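Local coordinates for protein epoxide hydrolase (Aspergillus niger, PDB 3G02) that probably hydrolyses epoxides to vicinal diols, being an enantioselective variant, obtained by directed evolution, of an alpha/beta-hydrolase-fold epoxide hydrolase, at residues Thr64-Glu67 against Lys68-Glu72; Glu134-Thr137 against Pro138-Pro142; Lys244-Thr247 against Asp248-Tyr252. The protein carries 9 engineered substitutions. One frame throughout, in Å; residues are numbered along the deposited sequence. Where two conformers were deposited one is given.

Contact 1. Residues Thr64-Glu67 against Lys68-Glu72; sequences TMRE and KWLSE
R66 and L70 lie side by side one helical turn apart, and the contact is carbon against a flat cation: L70 CD1 sits over one face of the guanidinium, 4.0 Å from R66 CZ and displaced toward the rim of the group. R66 reaches this place because CG is anti to its backbone N (chi1 -180°) and the chain stays extended as far as NE. Its NE and NH2 bond the carbonyls of V36 and R37, which should hold the plane against which L70 rests. One residue on, E67 bends at chi2 and brings OE2 to 3.4 Å from S71 OG, at most a weak and doubtful hydrogen bond, since S71 is modelled in two conformers. T64 and K68 run alongside each other, with CG2 of T64 4.0 Å from CE of K68. Beneath these pairs the i to i+4 backbone bonds of an alpha-helix set the spacing; W69 N to M65 O is 2.8 Å. The end of the W69 side chain leads away from 64-67, and NE1 is hydrogen-bonded to S300 OG. Helix 59-71 is thus packed between its neighbours: W69 touches helices 26-38, 271-284 and 292-304, M65 the latter two, and L70 helix 26-38.

Contact 2. Residues Glu134-Thr137 against Pro138-Pro142; sequences EEYT and PETLP
Y136 and P142 make the close-packed half of this turn. P142 CD stands over the centre of the Y136 ring, 3.5 Å from its centroid, which meets the geometry of a CH-pi contact. L141 CD1, in the conformer modelled here, packs against the same tyrosine at its root, 3.8 Å from Y136 CB, while T140 OG1 lies at the edge of the ring, in its plane. T137 O draws the backbone round: it accepts from L141 N at 2.8 Å, nearly in line with the carbonyl, and from T140 N at 3.0 Å, that donor lying well above the carbonyl plane. T137 N bonds T140 OG1 (2.9 Å, 162° at the hydrogen), a chi1 of 63° placing that hydroxyl between its own backbone N and carbonyl carbon; T140 N returns a weak bond to T137 OG1 (3.4 Å), a reciprocal pattern resembling a capping box. This compact turn links helix 126-135 to strand 143-148 of the alpha/beta-hydrolase sheet, and Y136 is where the chain first leaves helical angles. Toward solvent the arrangement is sparser. There T137, an exposed residue, donates through OG1 to E139 OE1 over 2.7 Å, meeting the anti side of the carboxylate, 24° out of its plane. On the inner side other loops pack against it: L141, which is buried, and P138 both touch F6, and L141 O takes a hydrogen bond from S104 OG.

Contact 3. Residues Lys244-Thr247 against Asp248-Tyr252; sequences KFMT and DGYAY. Engineered in segment 248-252: Y250 (natural residue Leu). With FMT (formic acid), chain C.
With CG anti to the backbone N in both F245 (chi1 177°) and Y250 (chi1 -151°), the two rings come together obliquely, F245 CE2 being 3.5 Å from Y250 CD1 and the planes 71° apart. M246 bends at chi2 and chi3, which folds its end over the Y250 ring: CE is 3.6 Å from the centroid and SD 4.1 Å from it, a CH-pi and a Met-aromatic contact on one face. Y250 is engineered, replacing a leucine. D248 N reaches K244 O at 2.7 Å, whereas G249 N makes weak bonds to K244 O and F245 O. K244 runs beside D248, whose OD2 instead forms a salt bridge with R259 of the second subunit, tying this stretch to the dimer interface. The next ring atom, F245 CZ, lies 3.5 Å from Y252 OH, close to the plane of the F245 ring. That hydroxyl donates to O2 of a formic acid molecule, probably from the crystallisation liquor, at 2.7 Å. The ligand also bonds Y315 OH, the predicted proton donor; a pair of tyrosines facing the nucleophile, here predicted to be D193, is typical of alpha/beta-hydrolase-fold epoxide hydrolases.

In the fold
Along the chain the three contacts come in series, 64-72, then 134-142, then 244-252, and none touches another. Contact 1 lies in helix 59-71, in the N-terminal part of the enzyme, and contact 2 at the end of helix 126-135 and in the loop leading to strand 143-148 of the central sheet; their centres are about 39 Å apart. Contact 3 joins helices 233-248 and 251-258, its centre about 29 Å from that of contact 1 and 42 Å from that of contact 2, across the chain's centre from the latter. Helix 271-284 touches both W69 and Y252. Contact 3 lies beside the predicted active site, Y252 being about 4 Å from Y315 and about 6 Å from D193 between side chains, whereas contacts 1 and 2 lie away from it.

Contact 1. Residues Thr64-Glu67 against Lys68-Glu72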
ATOM      1  N   THR A  64      14.461 -13.300  10.358  1.00 11.41           N
ATOM      2  CA  THR A  64      14.333 -14.057  11.609  1.00 12.38           C
ATOM      3  C   THR A  64      12.945 -14.682  11.751  1.00 12.05           C
ATOM      4  O   THR A  64      12.815 -15.841  12.143  1.00 12.43           O
ATOM      5  CB  THR A  64      14.653 -13.171  12.835  1.00 12.76           C
ATOM      6  OG1 THR A  64      16.015 -12.729  12.755  1.00 15.10           O
ATOM      7  CG2 THR A  64      14.455 -13.937  14.146  1.00 13.72           C
ATOM      8  N   MET A  65      11.911 -13.917  11.413  1.00 11.56           N
ATOM      9  CA  MET A  65      10.540 -14.425  11.497  1.00 11.07           C
ATOM     10  C   MET A  65      10.262 -15.526  10.482  1.00 11.21           C
ATOM     11  O   MET A  65       9.547 -16.482  10.790  1.00 10.43           O
ATOM     12  CB  MET A  65       9.529 -13.289  11.339  1.00 11.02           C
ATOM     13  CG  MET A  65       9.512 -12.331  12.513  1.00 11.04           C
ATOM     14  SD  MET A  65       8.851 -13.065  14.021  1.00 11.69           S
ATOM     15  CE  MET A  65       7.087 -12.980  13.716  1.00 11.14           C
ATOM     16  N   ARG A  66      10.829 -15.396   9.279  1.00 11.35           N
ATOM     17  CA  ARG A  66      10.707 -16.435   8.255  1.00 12.48           C
ATOM     18  C   ARG A  66      11.335 -17.740   8.735  1.00 12.68           C
ATOM     19  O   ARG A  66      10.749 -18.810   8.574  1.00 12.24           O
ATOM     20  CB  ARG A  66      11.345 -15.990   6.934  1.00 12.39           C
ATOM     21  CG  ARG A  66      11.240 -17.035   5.829  1.00 13.72           C
ATOM     22  CD  ARG A  66      11.877 -16.564   4.532  1.00 13.97           C
ATOM     23  NE  ARG A  66      12.015 -17.663   3.579  1.00 16.76           N
ATOM     24  CZ  ARG A  66      13.039 -18.513   3.564  1.00 17.63           C
ATOM     25  NH1 ARG A  66      14.028 -18.395   4.443  1.00 18.32           N
ATOM     26  NH2 ARG A  66      13.078 -19.485   2.666  1.00 18.77           N
ATOM     27  N   GLU A  67      12.517 -17.635   9.337  1.00 13.38           N
ATOM     28  CA  GLU A  67      13.195 -18.805   9.894  1.00 14.34           C
ATOM     29  C   GLU A  67      12.397 -19.449  11.025  1.00 14.06           C
ATOM     30  O   GLU A  67      12.255 -20.676  11.070  1.00 14.13           O
ATOM     31  CB  GLU A  67      14.608 -18.448  10.363  1.00 14.86           C
ATOM     32  CG  GLU A  67      15.697 -19.034   9.479  1.00 18.81           C
ATOM     33  CD  GLU A  67      15.624 -20.553   9.392  1.00 21.65           C
ATOM     34  OE1 GLU A  67      15.330 -21.066   8.293  1.00 23.59           O
ATOM     35  OE2 GLU A  67      15.841 -21.233  10.421  1.00 25.02           O
ATOM     36  N   LYS A  68      11.877 -18.617  11.925  1.00 13.70           N
ATOM     37  CA  LYS A  68      11.014 -19.078  13.016  1.00 13.78           C
ATOM     38  C   LYS A  68       9.768 -19.787  12.485  1.00 13.46           C
ATOM     39  O   LYS A  68       9.383 -20.846  12.984  1.00 13.32           O
ATOM     40  CB  LYS A  68      10.615 -17.911  13.925  1.00 13.75           C
ATOM     41  CG  LYS A  68      11.717 -17.446  14.870  1.00 14.78           C
ATOM     42  CD  LYS A  68      11.239 -16.335  15.792  1.00 14.90           C
ATOM     43  CE  LYS A  68      12.317 -15.955  16.798  1.00 17.40           C
ATOM     44  NZ  LYS A  68      11.910 -14.780  17.619  1.00 19.67           N
ATOM     45  N   TRP A  69       9.150 -19.207  11.460  1.00 13.08           N
ATOM     46  CA  TRP A  69       7.949 -19.772  10.859  1.00 13.11           C
ATOM     47  C   TRP A  69       8.220 -21.160  10.273  1.00 14.01           C
ATOM     48  O   TRP A  69       7.370 -22.049  10.332  1.00 14.18           O
ATOM     49  CB  TRP A  69       7.440 -18.841   9.761  1.00 11.97           C
ATOM     50  CG  TRP A  69       5.960 -18.806   9.596  1.00 10.74           C
ATOM     51  CD1 TRP A  69       5.035 -19.630  10.178  1.00 10.06           C
ATOM     52  CD2 TRP A  69       5.227 -17.905   8.764  1.00  9.73           C
ATOM     53  NE1 TRP A  69       3.769 -19.282   9.769  1.00  9.33           N
ATOM     54  CE2 TRP A  69       3.860 -18.227   8.895  1.00  9.47           C
ATOM     55  CE3 TRP A  69       5.597 -16.851   7.918  1.00  9.86           C
ATOM     56  CZ2 TRP A  69       2.860 -17.528   8.216  1.00  9.97           C
ATOM     57  CZ3 TRP A  69       4.607 -16.161   7.240  1.00  9.94           C
ATOM     58  CH2 TRP A  69       3.256 -16.496   7.396  1.00 10.18           C
ATOM     59  N   LEU A  70       9.412 -21.332   9.711  1.00 15.29           N
ATOM     60  CA  LEU A  70       9.805 -22.604   9.104  1.00 16.76           C
ATOM     61  C   LEU A  70      10.229 -23.682  10.102  1.00 17.52           C
ATOM     62  O   LEU A  70       9.819 -24.843   9.977  1.00 18.19           O
ATOM     63  CB  LEU A  70      10.941 -22.382   8.102  1.00 16.82           C
ATOM     64  CG  LEU A  70      10.607 -21.815   6.727  1.00 17.13           C
ATOM     65  CD1 LEU A  70      11.886 -21.393   6.018  1.00 18.25           C
ATOM     66  CD2 LEU A  70       9.814 -22.815   5.886  1.00 18.90           C
ATOM     67  N   SER A  71      11.026 -23.285  11.094  0.50 17.86           N
ATOM     68  CA  SER A  71      11.743 -24.229  11.961  0.50 18.20           C
ATOM     69  C   SER A  71      11.216 -24.347  13.397  0.50 18.46           C
ATOM     70  O   SER A  71      11.544 -25.308  14.102  0.50 18.45           O
ATOM     71  CB  SER A  71      13.236 -23.878  11.991  0.50 18.22           C
ATOM     72  OG  SER A  71      13.793 -23.898  10.690  0.50 18.62           O
ATOM     73  N   GLU A  72      10.414 -23.379  13.831  1.00 18.53           N
ATOM     74  CA  GLU A  72       9.882 -23.370  15.197  1.00 18.93           C
ATOM     75  C   GLU A  72       8.355 -23.442  15.291  1.00 18.25           C
ATOM     76  O   GLU A  72       7.816 -24.097  16.185  1.00 18.79           O
ATOM     77  CB  GLU A  72      10.413 -22.156  15.973  1.00 19.01           C
ATOM     78  CG  GLU A  72      11.924 -22.187  16.227  1.00 20.74           C
ATOM     79  CD  GLU A  72      12.473 -20.902  16.835  1.00 21.01           C
ATOM     80  OE1 GLU A  72      13.704 -20.700  16.762  1.00 24.42           O
ATOM     81  OE2 GLU A  72      11.692 -20.094  17.386  1.00 24.30           O
TER

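Contact 2. Residues Glu134-Thr137 against Pro138-Pro142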
ATOM      1  N   GLU A 134     -12.191 -18.394  34.256  1.00 13.69           N
ATOM      2  CA  GLU A 134     -11.434 -18.652  35.481  1.00 13.79           C
ATOM      3  C   GLU A 134     -12.157 -18.143  36.726  1.00 13.42           C
ATOM      4  O   GLU A 134     -11.947 -18.661  37.827  1.00 13.18           O
ATOM      5  CB  GLU A 134     -10.055 -17.997  35.401  1.00 14.03           C
ATOM      6  CG  GLU A 134      -9.074 -18.742  34.520  1.00 15.85           C
ATOM      7  CD  GLU A 134      -7.804 -17.964  34.234  1.00 17.48           C
ATOM      8  OE1 GLU A 134      -7.784 -16.727  34.423  1.00 18.00           O
ATOM      9  OE2 GLU A 134      -6.820 -18.603  33.809  1.00 20.80           O
ATOM     10  N   GLU A 135     -13.009 -17.139  36.538  1.00 13.13           N
ATOM     11  CA  GLU A 135     -13.576 -16.358  37.636  1.00 12.89           C
ATOM     12  C   GLU A 135     -15.053 -16.632  37.897  1.00 12.71           C
ATOM     13  O   GLU A 135     -15.617 -16.135  38.871  1.00 12.10           O
ATOM     14  CB  GLU A 135     -13.367 -14.871  37.363  1.00 13.32           C
ATOM     15  CG  GLU A 135     -11.910 -14.451  37.453  1.00 13.81           C
ATOM     16  CD  GLU A 135     -11.637 -13.098  36.823  1.00 15.52           C
ATOM     17  OE1 GLU A 135     -12.567 -12.270  36.736  1.00 15.77           O
ATOM     18  OE2 GLU A 135     -10.482 -12.870  36.405  1.00 16.83           O
ATOM     19  N   TYR A 136     -15.665 -17.417  37.013  1.00 13.10           N
ATOM     20  CA  TYR A 136     -17.086 -17.743  37.093  1.00 13.73           C
ATOM     21  C   TYR A 136     -17.340 -19.170  36.625  1.00 14.07           C
ATOM     22  O   TYR A 136     -16.524 -19.757  35.917  1.00 14.14           O
ATOM     23  CB  TYR A 136     -17.901 -16.786  36.213  1.00 13.89           C
ATOM     24  CG  TYR A 136     -17.906 -15.342  36.668  1.00 14.06           C
ATOM     25  CD1 TYR A 136     -18.748 -14.920  37.695  1.00 14.29           C
ATOM     26  CD2 TYR A 136     -17.078 -14.394  36.062  1.00 14.33           C
ATOM     27  CE1 TYR A 136     -18.760 -13.599  38.115  1.00 14.24           C
ATOM     28  CE2 TYR A 136     -17.082 -13.068  36.477  1.00 14.16           C
ATOM     29  CZ  TYR A 136     -17.928 -12.678  37.504  1.00 14.49           C
ATOM     30  OH  TYR A 136     -17.946 -11.371  37.921  1.00 16.00           O
ATOM     31  N   THR A 137     -18.486 -19.718  37.022  1.00 14.64           N
ATOM     32  CA  THR A 137     -19.003 -20.938  36.416  1.00 15.47           C
ATOM     33  C   THR A 137     -20.178 -20.521  35.527  1.00 15.78           C
ATOM     34  O   THR A 137     -20.609 -19.368  35.596  1.00 15.63           O
ATOM     35  CB  THR A 137     -19.485 -21.948  37.473  1.00 15.54           C
ATOM     36  OG1 THR A 137     -20.683 -21.461  38.086  1.00 16.11           O
ATOM     37  CG2 THR A 137     -18.414 -22.196  38.536  1.00 16.22           C
ATOM     38  N   PRO A 138     -20.692 -21.443  34.682  1.00 16.26           N
ATOM     39  CA  PRO A 138     -21.886 -21.082  33.901  1.00 16.88           C
ATOM     40  C   PRO A 138     -23.053 -20.618  34.777  1.00 17.44           C
ATOM     41  O   PRO A 138     -23.856 -19.785  34.352  1.00 17.67           O
ATOM     42  CB  PRO A 138     -22.232 -22.383  33.174  1.00 16.75           C
ATOM     43  CG  PRO A 138     -20.924 -23.093  33.050  1.00 16.51           C
ATOM     44  CD  PRO A 138     -20.217 -22.800  34.348  1.00 16.23           C
ATOM     45  N   GLU A 139     -23.113 -21.137  36.003  1.00 18.01           N
ATOM     46  CA  GLU A 139     -24.149 -20.773  36.967  1.00 18.37           C
ATOM     47  C   GLU A 139     -23.986 -19.349  37.517  1.00 17.90           C
ATOM     48  O   GLU A 139     -24.968 -18.710  37.893  1.00 18.11           O
ATOM     49  CB  GLU A 139     -24.179 -21.784  38.127  1.00 18.74           C
ATOM     50  CG  GLU A 139     -24.511 -23.233  37.730  1.00 21.02           C
ATOM     51  CD  GLU A 139     -23.283 -24.092  37.431  1.00 23.92           C
ATOM     52  OE1 GLU A 139     -22.185 -23.540  37.212  1.00 24.80           O
ATOM     53  OE2 GLU A 139     -23.415 -25.336  37.414  1.00 25.61           O
ATOM     54  N   THR A 140     -22.751 -18.851  37.563  1.00 17.05           N
ATOM     55  CA  THR A 140     -22.479 -17.547  38.174  1.00 16.33           C
ATOM     56  C   THR A 140     -22.101 -16.420  37.201  1.00 15.84           C
ATOM     57  O   THR A 140     -22.138 -15.244  37.577  1.00 15.51           O
ATOM     58  CB  THR A 140     -21.404 -17.646  39.286  1.00 16.60           C
ATOM     59  OG1 THR A 140     -20.164 -18.084  38.722  1.00 16.02           O
ATOM     60  CG2 THR A 140     -21.834 -18.636  40.361  1.00 17.20           C
ATOM     61  N   LEU A 141     -21.743 -16.785  35.971  0.50 15.52           N
ATOM     62  CA  LEU A 141     -21.351 -15.816  34.948  0.50 15.25           C
ATOM     63  C   LEU A 141     -22.446 -14.763  34.759  0.50 15.23           C
ATOM     64  O   LEU A 141     -23.582 -15.108  34.427  0.50 15.28           O
ATOM     65  CB  LEU A 141     -21.044 -16.533  33.627  0.50 15.14           C
ATOM     66  CG  LEU A 141     -20.346 -15.758  32.500  0.50 14.55           C
ATOM     67  CD1 LEU A 141     -18.905 -15.398  32.866  0.50 13.80           C
ATOM     68  CD2 LEU A 141     -20.373 -16.582  31.224  0.50 14.95           C
ATOM     69  N   PRO A 142     -22.114 -13.479  34.995  1.00 15.15           N
ATOM     70  CA  PRO A 142     -23.116 -12.409  34.931  1.00 14.90           C
ATOM     71  C   PRO A 142     -23.477 -11.960  33.518  1.00 14.72           C
ATOM     72  O   PRO A 142     -24.478 -11.267  33.336  1.00 14.72           O
ATOM     73  CB  PRO A 142     -22.451 -11.265  35.698  1.00 15.05           C
ATOM     74  CG  PRO A 142     -20.996 -11.472  35.481  1.00 15.05           C
ATOM     75  CD  PRO A 142     -20.780 -12.952  35.352  1.00 15.03           C
TER

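Contact 3. Residues Lys244-Thr247 against Asp248-Tyr252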
ATOM      1  N   LYS A 244       0.339  12.234  13.256  1.00 12.80           N
ATOM      2  CA  LYS A 244       1.411  11.420  12.670  1.00 12.78           C
ATOM      3  C   LYS A 244       0.860  10.114  12.100  1.00 12.34           C
ATOM      4  O   LYS A 244       1.246   9.698  10.999  1.00 12.14           O
ATOM      5  CB  LYS A 244       2.526  11.130  13.679  1.00 12.84           C
ATOM      6  CG  LYS A 244       3.626  10.238  13.104  1.00 14.53           C
ATOM      7  CD  LYS A 244       4.799  10.076  14.034  1.00 16.87           C
ATOM      8  CE  LYS A 244       5.897   9.260  13.363  1.00 18.64           C
ATOM      9  NZ  LYS A 244       7.078   9.107  14.251  1.00 19.81           N
ATOM     10  N   PHE A 245      -0.044   9.467  12.832  1.00 12.10           N
ATOM     11  CA  PHE A 245      -0.663   8.248  12.321  1.00 11.94           C
ATOM     12  C   PHE A 245      -1.441   8.509  11.034  1.00 12.40           C
ATOM     13  O   PHE A 245      -1.366   7.727  10.083  1.00 12.33           O
ATOM     14  CB  PHE A 245      -1.579   7.591  13.355  1.00 11.70           C
ATOM     15  CG  PHE A 245      -2.293   6.376  12.828  1.00 11.30           C
ATOM     16  CD1 PHE A 245      -1.636   5.148  12.746  1.00 11.69           C
ATOM     17  CD2 PHE A 245      -3.604   6.467  12.377  1.00 12.14           C
ATOM     18  CE1 PHE A 245      -2.286   4.028  12.240  1.00 12.13           C
ATOM     19  CE2 PHE A 245      -4.267   5.346  11.869  1.00 12.23           C
ATOM     20  CZ  PHE A 245      -3.601   4.130  11.797  1.00 12.25           C
ATOM     21  N   MET A 246      -2.194   9.603  11.003  1.00 13.07           N
ATOM     22  CA  MET A 246      -3.036   9.893   9.847  1.00 13.96           C
ATOM     23  C   MET A 246      -2.247  10.329   8.602  1.00 14.02           C
ATOM     24  O   MET A 246      -2.794  10.328   7.499  1.00 14.87           O
ATOM     25  CB  MET A 246      -4.121  10.917  10.205  1.00 14.10           C
ATOM     26  CG  MET A 246      -5.163  10.412  11.205  1.00 15.52           C
ATOM     27  SD  MET A 246      -6.014   8.892  10.722  1.00 18.80           S
ATOM     28  CE  MET A 246      -6.860   9.421   9.237  1.00 18.06           C
ATOM     29  N   THR A 247      -0.971  10.679   8.776  1.00 14.08           N
ATOM     30  CA  THR A 247      -0.143  11.213   7.673  1.00 14.28           C
ATOM     31  C   THR A 247       1.083  10.376   7.312  1.00 13.43           C
ATOM     32  O   THR A 247       1.501  10.358   6.146  1.00 14.37           O
ATOM     33  CB  THR A 247       0.375  12.619   7.971  1.00 14.72           C
ATOM     34  OG1 THR A 247       1.138  12.599   9.183  1.00 15.58           O
ATOM     35  CG2 THR A 247      -0.777  13.615   8.081  1.00 15.29           C
ATOM     36  N   ASP A 248       1.683   9.735   8.308  1.00 11.36           N
ATOM     37  CA  ASP A 248       2.809   8.835   8.076  1.00  9.75           C
ATOM     38  C   ASP A 248       2.402   7.376   8.253  1.00  8.77           C
ATOM     39  O   ASP A 248       3.060   6.486   7.728  1.00  8.05           O
ATOM     40  CB  ASP A 248       3.974   9.164   9.016  1.00  9.51           C
ATOM     41  CG  ASP A 248       5.183   8.266   8.787  1.00 10.52           C
ATOM     42  OD1 ASP A 248       5.837   8.406   7.731  1.00 11.51           O
ATOM     43  OD2 ASP A 248       5.470   7.422   9.658  1.00 10.29           O
ATOM     44  N   GLY A 249       1.320   7.135   8.989  1.00  7.73           N
ATOM     45  CA  GLY A 249       0.950   5.776   9.359  1.00  7.36           C
ATOM     46  C   GLY A 249      -0.261   5.195   8.648  1.00  6.89           C
ATOM     47  O   GLY A 249      -0.696   4.101   8.982  1.00  6.89           O
ATOM     48  N   TYR A 250      -0.794   5.910   7.662  1.00  7.08           N
ATOM     49  CA  TYR A 250      -2.123   5.600   7.136  1.00  7.13           C
ATOM     50  C   TYR A 250      -2.140   5.070   5.707  1.00  6.52           C
ATOM     51  O   TYR A 250      -3.205   4.772   5.169  1.00  6.48           O
ATOM     52  CB  TYR A 250      -3.007   6.853   7.232  1.00  8.34           C
ATOM     53  CG  TYR A 250      -4.483   6.591   7.390  1.00 10.17           C
ATOM     54  CD1 TYR A 250      -4.972   5.865   8.473  1.00 11.42           C
ATOM     55  CD2 TYR A 250      -5.395   7.099   6.468  1.00 11.79           C
ATOM     56  CE1 TYR A 250      -6.340   5.638   8.629  1.00 12.31           C
ATOM     57  CE2 TYR A 250      -6.754   6.880   6.614  1.00 12.58           C
ATOM     58  CZ  TYR A 250      -7.219   6.150   7.694  1.00 12.13           C
ATOM     59  OH  TYR A 250      -8.575   5.944   7.833  1.00 13.54           O
ATOM     60  N   ALA A 251      -0.968   4.950   5.087  1.00  5.76           N
ATOM     61  CA  ALA A 251      -0.918   4.538   3.686  1.00  5.29           C
ATOM     62  C   ALA A 251      -1.563   3.175   3.465  1.00  4.88           C
ATOM     63  O   ALA A 251      -2.254   2.985   2.464  1.00  5.33           O
ATOM     64  CB  ALA A 251       0.507   4.534   3.178  1.00  5.22           C
ATOM     65  N   TYR A 252      -1.352   2.234   4.393  1.00  4.85           N
ATOM     66  CA  TYR A 252      -1.935   0.896   4.264  1.00  5.03           C
ATOM     67  C   TYR A 252      -3.460   0.989   4.111  1.00  5.22           C
ATOM     68  O   TYR A 252      -4.050   0.300   3.274  1.00  5.66           O
ATOM     69  CB  TYR A 252      -1.560   0.011   5.471  1.00  5.08           C
ATOM     70  CG  TYR A 252      -2.383   0.357   6.676  1.00  5.24           C
ATOM     71  CD1 TYR A 252      -2.126   1.524   7.400  1.00  5.89           C
ATOM     72  CD2 TYR A 252      -3.459  -0.439   7.059  1.00  5.56           C
ATOM     73  CE1 TYR A 252      -2.921   1.885   8.469  1.00  5.57           C
ATOM     74  CE2 TYR A 252      -4.253  -0.090   8.126  1.00  6.10           C
ATOM     75  CZ  TYR A 252      -3.978   1.077   8.831  1.00  6.01           C
ATOM     76  OH  TYR A 252      -4.771   1.447   9.894  1.00  6.81           O
TER
HETATM   77  C   FMT C 408      -7.330  -0.546  11.187  1.00  8.42           C
HETATM   78  O1  FMT C 408      -7.042   0.057  12.215  1.00  8.55           O
HETATM   79  O2  FMT C 408      -6.800  -0.287  10.105  1.00  8.44           O